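PDB 6FKG: Rv1990c (MbcA) from Mycobacterium tuberculosis, which neutralises its cognate NAD+ phosphorylase toxin MbcT, as the antitoxin of a type II toxin-antitoxin pair, by blocking access to the toxin active site. Local coordinates for residues R83-R88 / L103-A108; L58-D63 / G97-V102. All coordinates share one frame; numbering follows the deposited sequence.

How the interactions relate
Both interactions are built on helix 99-110, and their centres lie about 11 Å apart. Interaction 2 sets the first turn of that helix against helix 52-65, its centre about 6 Å from the centre of the chain; interaction 1 sets the next turns against the loop between helices 71-78 and 90-95, its centre about 14 Å from that of the chain. In sequence the segments alternate: 58-63, 83-88, 97-102, 103-108. The two sites are joined by salt bridges from Arg88 to Glu98 and from Glu86 to Arg101, and by Leu103 packing on Val61. Helix 99-110 thus ties the loop to the all-helical core, and both contacts border MbcT chains of the assembly.

Interaction 1: residues R83-R88 / L103-A108; sequences RLLEHR and LALIDA
The loop between helices 71-78 and 90-95 packs on helix 99-110 of the toxin-binding domain through a small leucine cluster, in which Leu84 and Leu85 meet the single side chain of Leu105. The CB of Leu105 points toward the loop, and with CG anti to the backbone N (chi1 172°) the fork is carried on to both leucines. CD1 meets Leu84 CD1 at 3.7 Å, methyl to methyl, with the two side chains at about a right angle. CD2 sits against the fork of Leu85, 3.8 Å from CG and within 4.0 Å of both Leu85 methyls. Forked leucines suit this place because one branch can serve each neighbour without bringing a polar atom into a contact that has no hydrogen bonds across it.

The polar work is done within the loop. Arg88 folds back on the turn: its backbone N and its NE both donate to Leu85 O, from opposite faces of the carbonyl plane, with NE at 3.0 Å. Arg88 NH2 also makes a salt bridge of 2.8 Å to Glu86 OE1, which it meets nearly along the C-O axis. Arginine suits the place because NE and NH2 can serve carbonyl and carboxylate at once. Glu86 OE1 also pairs with Arg101, and Arg88 NH1 with Glu98.

Around the cluster, Leu85 also packs on Leu93, Leu105 on Trp77, and Leu105 and Leu84 on Phe44 and Trp125, respectively, of a neighbouring MbcT chain. The arrangement is that of an irregular loop pinned by hydrophobic side chains to a helix in an all-helical domain, here beside the toxin interface.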
ATOM      1  N   ARG C  83     -23.048 -17.639 -10.354  1.00 31.85           N
ATOM      2  CA  ARG C  83     -22.497 -18.340  -9.189  1.00 38.28           C
ATOM      3  C   ARG C  83     -21.034 -18.775  -9.392  1.00 36.52           C
ATOM      4  O   ARG C  83     -20.314 -18.999  -8.418  1.00 38.36           O
ATOM      5  CB  ARG C  83     -23.363 -19.557  -8.816  1.00 41.37           C
ATOM      6  CG  ARG C  83     -23.364 -20.710  -9.818  1.00 40.73           C
ATOM      7  CD  ARG C  83     -23.903 -21.986  -9.139  1.00 42.00           C
ATOM      8  NE  ARG C  83     -24.018 -23.117 -10.055  1.00 40.82           N
ATOM      9  CZ  ARG C  83     -23.072 -24.039 -10.244  1.00 47.49           C
ATOM     10  NH1 ARG C  83     -21.915 -23.980  -9.590  1.00 37.90           N
ATOM     11  NH2 ARG C  83     -23.279 -25.031 -11.099  1.00 43.69           N
ATOM     12  N   LEU C  84     -20.593 -18.881 -10.644  1.00 32.56           N
ATOM     13  CA  LEU C  84     -19.201 -19.247 -10.916  1.00 31.21           C
ATOM     14  C   LEU C  84     -18.255 -18.063 -10.702  1.00 35.67           C
ATOM     15  O   LEU C  84     -17.029 -18.231 -10.623  1.00 32.45           O
ATOM     16  CB  LEU C  84     -19.061 -19.792 -12.342  1.00 31.58           C
ATOM     17  CG  LEU C  84     -19.957 -21.003 -12.616  1.00 32.64           C
ATOM     18  CD1 LEU C  84     -19.788 -21.517 -14.049  1.00 30.23           C
ATOM     19  CD2 LEU C  84     -19.668 -22.097 -11.606  1.00 35.16           C
ATOM     20  N   LEU C  85     -18.829 -16.866 -10.605  1.00 31.23           N
ATOM     21  CA  LEU C  85     -18.055 -15.657 -10.347  1.00 31.33           C
ATOM     22  C   LEU C  85     -18.436 -15.063  -8.993  1.00 34.54           C
ATOM     23  O   LEU C  85     -18.518 -13.847  -8.845  1.00 33.41           O
ATOM     24  CB  LEU C  85     -18.278 -14.627 -11.467  1.00 32.37           C
ATOM     25  CG  LEU C  85     -17.972 -15.061 -12.902  1.00 32.69           C
ATOM     26  CD1 LEU C  85     -18.415 -13.970 -13.856  1.00 31.83           C
ATOM     27  CD2 LEU C  85     -16.474 -15.372 -13.110  1.00 28.61           C
ATOM     28  N   GLU C  86     -18.675 -15.930  -8.009  1.00 37.85           N
ATOM     29  CA  GLU C  86     -19.076 -15.501  -6.667  1.00 38.75           C
ATOM     30  C   GLU C  86     -20.322 -14.602  -6.718  1.00 43.51           C
ATOM     31  O   GLU C  86     -20.432 -13.609  -5.995  1.00 37.94           O
ATOM     32  CB  GLU C  86     -17.909 -14.789  -5.966  1.00 42.39           C
ATOM     33  CG  GLU C  86     -16.648 -15.658  -5.803  1.00 46.48           C
ATOM     34  CD  GLU C  86     -15.876 -15.853  -7.106  1.00 54.71           C
ATOM     35  OE1 GLU C  86     -15.648 -14.852  -7.817  1.00 58.07           O
ATOM     36  OE2 GLU C  86     -15.509 -17.006  -7.429  1.00 51.69           O
ATOM     37  N   HIS C  87     -21.255 -14.971  -7.590  1.00 33.28           N
ATOM     38  CA  HIS C  87     -22.554 -14.311  -7.695  1.00 34.73           C
ATOM     39  C   HIS C  87     -22.423 -12.867  -8.154  1.00 36.29           C
ATOM     40  O   HIS C  87     -23.227 -12.024  -7.784  1.00 43.52           O
ATOM     41  CB  HIS C  87     -23.307 -14.385  -6.357  1.00 40.41           C
ATOM     42  CG  HIS C  87     -23.424 -15.776  -5.816  1.00 51.87           C
ATOM     43  ND1 HIS C  87     -24.266 -16.718  -6.366  1.00 48.24           N
ATOM     44  CD2 HIS C  87     -22.787 -16.393  -4.791  1.00 55.08           C
ATOM     45  CE1 HIS C  87     -24.155 -17.851  -5.695  1.00 53.83           C
ATOM     46  NE2 HIS C  87     -23.266 -17.678  -4.732  1.00 58.22           N
ATOM     47  N   ARG C  88     -21.399 -12.588  -8.960  1.00 38.29           N
ATOM     48  CA  ARG C  88     -21.232 -11.271  -9.561  1.00 36.37           C
ATOM     49  C   ARG C  88     -21.617 -11.317 -11.039  1.00 29.30           C
ATOM     50  O   ARG C  88     -21.635 -12.380 -11.647  1.00 35.94           O
ATOM     51  CB  ARG C  88     -19.785 -10.780  -9.392  1.00 35.89           C
ATOM     52  CG  ARG C  88     -19.400 -10.496  -7.943  1.00 41.05           C
ATOM     53  CD  ARG C  88     -17.917 -10.137  -7.825  1.00 40.23           C
ATOM     54  NE  ARG C  88     -17.077 -11.275  -8.192  1.00 48.23           N
ATOM     55  CZ  ARG C  88     -15.815 -11.177  -8.605  1.00 57.75           C
ATOM     56  NH1 ARG C  88     -15.234  -9.987  -8.712  1.00 49.50           N
ATOM     57  NH2 ARG C  88     -15.133 -12.276  -8.916  1.00 55.40           N
ATOM     58  N   LEU C 103     -13.010 -13.909 -19.404  1.00 30.60           N
ATOM     59  CA  LEU C 103     -12.498 -14.679 -20.539  1.00 25.84           C
ATOM     60  C   LEU C 103     -12.144 -16.111 -20.138  1.00 26.73           C
ATOM     61  O   LEU C 103     -12.355 -17.055 -20.918  1.00 28.25           O
ATOM     62  CB  LEU C 103     -11.259 -14.004 -21.145  1.00 31.07           C
ATOM     63  CG  LEU C 103     -11.510 -12.648 -21.822  1.00 35.35           C
ATOM     64  CD1 LEU C 103     -10.196 -12.083 -22.397  1.00 33.37           C
ATOM     65  CD2 LEU C 103     -12.579 -12.780 -22.916  1.00 27.51           C
ATOM     66  N   ALA C 104     -11.593 -16.272 -18.936  1.00 26.77           N
ATOM     67  CA  ALA C 104     -11.237 -17.605 -18.457  1.00 29.90           C
ATOM     68  C   ALA C 104     -12.504 -18.449 -18.259  1.00 29.24           C
ATOM     69  O   ALA C 104     -12.546 -19.625 -18.667  1.00 27.22           O
ATOM     70  CB  ALA C 104     -10.410 -17.519 -17.153  1.00 28.47           C
ATOM     71  N   LEU C 105     -13.544 -17.858 -17.666  1.00 25.18           N
ATOM     72  CA  LEU C 105     -14.821 -18.579 -17.535  1.00 28.04           C
ATOM     73  C   LEU C 105     -15.382 -18.979 -18.922  1.00 31.18           C
ATOM     74  O   LEU C 105     -15.819 -20.107 -19.116  1.00 30.26           O
ATOM     75  CB  LEU C 105     -15.852 -17.741 -16.758  1.00 26.90           C
ATOM     76  CG  LEU C 105     -17.281 -18.316 -16.717  1.00 27.98           C
ATOM     77  CD1 LEU C 105     -17.287 -19.746 -16.208  1.00 28.80           C
ATOM     78  CD2 LEU C 105     -18.207 -17.453 -15.861  1.00 31.32           C
ATOM     79  N   ILE C 106     -15.338 -18.075 -19.896  1.00 27.92           N
ATOM     80  CA  ILE C 106     -15.824 -18.390 -21.245  1.00 31.18           C
ATOM     81  C   ILE C 106     -15.040 -19.553 -21.859  1.00 29.13           C
ATOM     82  O   ILE C 106     -15.608 -20.458 -22.484  1.00 28.48           O
ATOM     83  CB  ILE C 106     -15.773 -17.131 -22.139  1.00 31.90           C
ATOM     84  CG1 ILE C 106     -16.834 -16.135 -21.654  1.00 34.26           C
ATOM     85  CG2 ILE C 106     -15.954 -17.474 -23.621  1.00 27.75           C
ATOM     86  CD1 ILE C 106     -16.640 -14.698 -22.196  1.00 35.67           C
ATOM     87  N   ASP C 107     -13.732 -19.570 -21.643  1.00 27.63           N
ATOM     88  CA  ASP C 107     -12.916 -20.691 -22.113  1.00 25.46           C
ATOM     89  C   ASP C 107     -13.320 -22.016 -21.461  1.00 29.54           C
ATOM     90  O   ASP C 107     -13.380 -23.048 -22.129  1.00 28.73           O
ATOM     91  CB  ASP C 107     -11.437 -20.417 -21.841  1.00 26.66           C
ATOM     92  CG  ASP C 107     -10.750 -19.780 -23.012  1.00 43.01           C
ATOM     93  OD1 ASP C 107     -11.103 -20.128 -24.157  1.00 49.20           O
ATOM     94  OD2 ASP C 107      -9.849 -18.945 -22.787  1.00 57.89           O
ATOM     95  N   ALA C 108     -13.610 -21.980 -20.162  1.00 28.43           N
ATOM     96  CA  ALA C 108     -14.081 -23.172 -19.460  1.00 27.52           C
ATOM     97  C   ALA C 108     -15.435 -23.626 -20.018  1.00 30.04           C
ATOM     98  O   ALA C 108     -15.661 -24.811 -20.208  1.00 28.81           O
ATOM     99  CB  ALA C 108     -14.166 -22.921 -17.933  1.00 26.11           C
TER

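Interaction 2: residues L58-D63 / G97-V102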
ATOM      1  N   LEU C  58     -14.103  -4.987 -23.137  1.00 27.99           N
ATOM      2  CA  LEU C  58     -15.497  -5.383 -23.364  1.00 31.39           C
ATOM      3  C   LEU C  58     -15.678  -6.035 -24.738  1.00 31.50           C
ATOM      4  O   LEU C  58     -16.402  -7.028 -24.876  1.00 28.06           O
ATOM      5  CB  LEU C  58     -16.409  -4.172 -23.227  1.00 30.75           C
ATOM      6  CG  LEU C  58     -17.894  -4.415 -23.488  1.00 30.33           C
ATOM      7  CD1 LEU C  58     -18.461  -5.507 -22.556  1.00 27.89           C
ATOM      8  CD2 LEU C  58     -18.667  -3.093 -23.335  1.00 32.33           C
ATOM      9  N   ALA C  59     -15.021  -5.481 -25.758  1.00 32.37           N
ATOM     10  CA  ALA C  59     -15.036  -6.087 -27.091  1.00 29.61           C
ATOM     11  C   ALA C  59     -14.424  -7.494 -27.075  1.00 30.87           C
ATOM     12  O   ALA C  59     -14.981  -8.418 -27.681  1.00 30.79           O
ATOM     13  CB  ALA C  59     -14.305  -5.180 -28.109  1.00 31.33           C
ATOM     14  N   TYR C  60     -13.294  -7.675 -26.380  1.00 32.03           N
ATOM     15  CA  TYR C  60     -12.749  -9.029 -26.187  1.00 30.88           C
ATOM     16  C   TYR C  60     -13.810  -9.988 -25.663  1.00 30.28           C
ATOM     17  O   TYR C  60     -13.974 -11.101 -26.165  1.00 30.68           O
ATOM     18  CB  TYR C  60     -11.599  -9.059 -25.184  1.00 26.01           C
ATOM     19  CG  TYR C  60     -10.334  -8.344 -25.604  1.00 30.28           C
ATOM     20  CD1 TYR C  60     -10.074  -8.046 -26.938  1.00 32.57           C
ATOM     21  CD2 TYR C  60      -9.411  -7.946 -24.649  1.00 31.43           C
ATOM     22  CE1 TYR C  60      -8.907  -7.380 -27.307  1.00 34.26           C
ATOM     23  CE2 TYR C  60      -8.251  -7.283 -25.003  1.00 37.38           C
ATOM     24  CZ  TYR C  60      -8.003  -6.998 -26.328  1.00 39.65           C
ATOM     25  OH  TYR C  60      -6.839  -6.331 -26.652  1.00 41.08           O
ATOM     26  N   VAL C  61     -14.482  -9.560 -24.601  1.00 28.55           N
ATOM     27  CA  VAL C  61     -15.438 -10.422 -23.926  1.00 28.22           C
ATOM     28  C   VAL C  61     -16.644 -10.714 -24.813  1.00 31.23           C
ATOM     29  O   VAL C  61     -17.088 -11.862 -24.904  1.00 28.88           O
ATOM     30  CB  VAL C  61     -15.886  -9.800 -22.594  1.00 27.65           C
ATOM     31  CG1 VAL C  61     -17.092 -10.520 -22.063  1.00 28.30           C
ATOM     32  CG2 VAL C  61     -14.739  -9.885 -21.572  1.00 26.85           C
ATOM     33  N   ALA C  62     -17.165  -9.678 -25.470  1.00 29.98           N
ATOM     34  CA  ALA C  62     -18.307  -9.853 -26.359  1.00 28.77           C
ATOM     35  C   ALA C  62     -17.993 -10.848 -27.480  1.00 32.91           C
ATOM     36  O   ALA C  62     -18.800 -11.728 -27.793  1.00 32.31           O
ATOM     37  CB  ALA C  62     -18.719  -8.534 -26.945  1.00 27.36           C
ATOM     38  N   ASP C  63     -16.829 -10.695 -28.097  1.00 29.42           N
ATOM     39  CA  ASP C  63     -16.449 -11.594 -29.174  1.00 33.12           C
ATOM     40  C   ASP C  63     -16.238 -13.017 -28.661  1.00 33.49           C
ATOM     41  O   ASP C  63     -16.660 -13.972 -29.310  1.00 33.25           O
ATOM     42  CB  ASP C  63     -15.192 -11.097 -29.876  1.00 38.97           C
ATOM     43  CG  ASP C  63     -15.496 -10.079 -30.957  1.00 49.43           C
ATOM     44  OD1 ASP C  63     -16.676  -9.963 -31.366  1.00 45.59           O
ATOM     45  OD2 ASP C  63     -14.550  -9.395 -31.395  1.00 59.95           O
ATOM     46  N   GLY C  97     -12.265  -4.093 -14.196  1.00 34.04           N
ATOM     47  CA  GLY C  97     -10.927  -4.497 -14.605  1.00 33.33           C
ATOM     48  C   GLY C  97     -10.636  -5.987 -14.585  1.00 36.00           C
ATOM     49  O   GLY C  97      -9.511  -6.407 -14.861  1.00 36.26           O
ATOM     50  N   GLU C  98     -11.642  -6.798 -14.286  1.00 31.23           N
ATOM     51  CA  GLU C  98     -11.432  -8.242 -14.174  1.00 30.09           C
ATOM     52  C   GLU C  98     -11.884  -9.009 -15.415  1.00 33.47           C
ATOM     53  O   GLU C  98     -12.364 -10.144 -15.308  1.00 30.96           O
ATOM     54  CB  GLU C  98     -12.153  -8.780 -12.932  1.00 32.52           C
ATOM     55  CG  GLU C  98     -11.687  -8.130 -11.648  1.00 38.18           C
ATOM     56  CD  GLU C  98     -12.558  -8.479 -10.457  1.00 47.81           C
ATOM     57  OE1 GLU C  98     -12.871  -9.671 -10.271  1.00 43.80           O
ATOM     58  OE2 GLU C  98     -12.940  -7.553  -9.718  1.00 50.86           O
ATOM     59  N   TYR C  99     -11.721  -8.408 -16.595  1.00 30.87           N
ATOM     60  CA  TYR C  99     -12.129  -9.075 -17.829  1.00 28.37           C
ATOM     61  C   TYR C  99     -11.399 -10.411 -18.041  1.00 27.69           C
ATOM     62  O   TYR C  99     -11.929 -11.309 -18.684  1.00 30.31           O
ATOM     63  CB  TYR C  99     -11.900  -8.170 -19.054  1.00 29.92           C
ATOM     64  CG  TYR C  99     -10.460  -8.133 -19.521  1.00 31.97           C
ATOM     65  CD1 TYR C  99      -9.502  -7.397 -18.819  1.00 28.48           C
ATOM     66  CD2 TYR C  99     -10.049  -8.845 -20.643  1.00 33.08           C
ATOM     67  CE1 TYR C  99      -8.201  -7.364 -19.220  1.00 31.26           C
ATOM     68  CE2 TYR C  99      -8.717  -8.819 -21.053  1.00 34.07           C
ATOM     69  CZ  TYR C  99      -7.808  -8.072 -20.335  1.00 37.36           C
ATOM     70  OH  TYR C  99      -6.485  -8.016 -20.709  1.00 37.95           O
ATOM     71  N   GLN C 100     -10.189 -10.549 -17.504  1.00 27.49           N
ATOM     72  CA  GLN C 100      -9.434 -11.781 -17.742  1.00 29.55           C
ATOM     73  C   GLN C 100     -10.155 -12.967 -17.112  1.00 31.43           C
ATOM     74  O   GLN C 100     -10.202 -14.046 -17.699  1.00 28.87           O
ATOM     75  CB  GLN C 100      -8.004 -11.662 -17.209  1.00 33.97           C
ATOM     76  CG  GLN C 100      -7.062 -10.932 -18.152  1.00 40.53           C
ATOM     77  CD  GLN C 100      -6.671 -11.784 -19.357  1.00 52.51           C
ATOM     78  OE1 GLN C 100      -7.050 -12.955 -19.460  1.00 54.18           O
ATOM     79  NE2 GLN C 100      -5.898 -11.202 -20.265  1.00 47.04           N
ATOM     80  N   ARG C 101     -10.742 -12.752 -15.936  1.00 28.49           N
ATOM     81  CA  ARG C 101     -11.478 -13.822 -15.261  1.00 29.71           C
ATOM     82  C   ARG C 101     -12.694 -14.219 -16.075  1.00 28.73           C
ATOM     83  O   ARG C 101     -13.058 -15.398 -16.147  1.00 29.22           O
ATOM     84  CB  ARG C 101     -11.918 -13.387 -13.852  1.00 34.50           C
ATOM     85  CG  ARG C 101     -12.713 -14.462 -13.083  1.00 38.73           C
ATOM     86  CD  ARG C 101     -11.813 -15.244 -12.150  1.00 39.43           C
ATOM     87  NE  ARG C 101     -12.454 -16.401 -11.523  1.00 37.40           N
ATOM     88  CZ  ARG C 101     -13.351 -16.339 -10.537  1.00 50.78           C
ATOM     89  NH1 ARG C 101     -13.753 -15.162 -10.053  1.00 41.84           N
ATOM     90  NH2 ARG C 101     -13.865 -17.464 -10.041  1.00 46.86           N
ATOM     91  N   VAL C 102     -13.350 -13.222 -16.665  1.00 29.24           N
ATOM     92  CA  VAL C 102     -14.507 -13.478 -17.518  1.00 27.29           C
ATOM     93  C   VAL C 102     -14.111 -14.288 -18.760  1.00 28.20           C
ATOM     94  O   VAL C 102     -14.793 -15.235 -19.144  1.00 29.12           O
ATOM     95  CB  VAL C 102     -15.184 -12.158 -17.950  1.00 27.98           C
ATOM     96  CG1 VAL C 102     -16.387 -12.449 -18.838  1.00 27.99           C
ATOM     97  CG2 VAL C 102     -15.588 -11.339 -16.716  1.00 27.53           C
TER
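Aliphatic packing joins helix 52-65 to the start of helix 99-110, with Val61 packing on Val102 and on Tyr99 CB. Val61 CG1, anti to its own backbone N at a chi1 of 167°, lies 3.8 Å from Val102 CG1, and the two valines cross at about a right angle. The other branch, Val61 CG2, faces Tyr99 CB at 4.2 Å and lies marginally closer, at 4.1 Å, to Val102 CG1. Compact beta-branched side chains suit this spot, since the CA atoms of Val61 and Tyr99 are 7.1 Å apart.

In the aromatic contact, Tyr99 CE2 comes to the edge of the Tyr60 ring, near its plane, 3.8 Å from Tyr60 CD2. With CG between backbone N and carbonyl carbon (chi1 79°), the Tyr99 ring is placed to make this contact. Gln100 CG lies over one face of that ring, toward the rim.

Polar bonds occur at the tyrosine ends. Gln100 NE2 donates to Tyr99 OH at 3.3 Å, a bent bond of 137°. Tyrosine suits position 60 by pairing an apolar ring with a hydroxyl, here hydrogen-bonded to His133 of a neighbouring MbcT chain. Gly97 takes the positive phi of a Schellman motif ending helix 90-95, where a side chain would jam against the preceding carbonyl; Glu98 is the N-cap of the next helix.

The chemistry implies a division of labour: the valines join the two helices through apolar contacts alone, while the tyrosines carry that packing out to the same MbcT chain, whose Leu53 touches both.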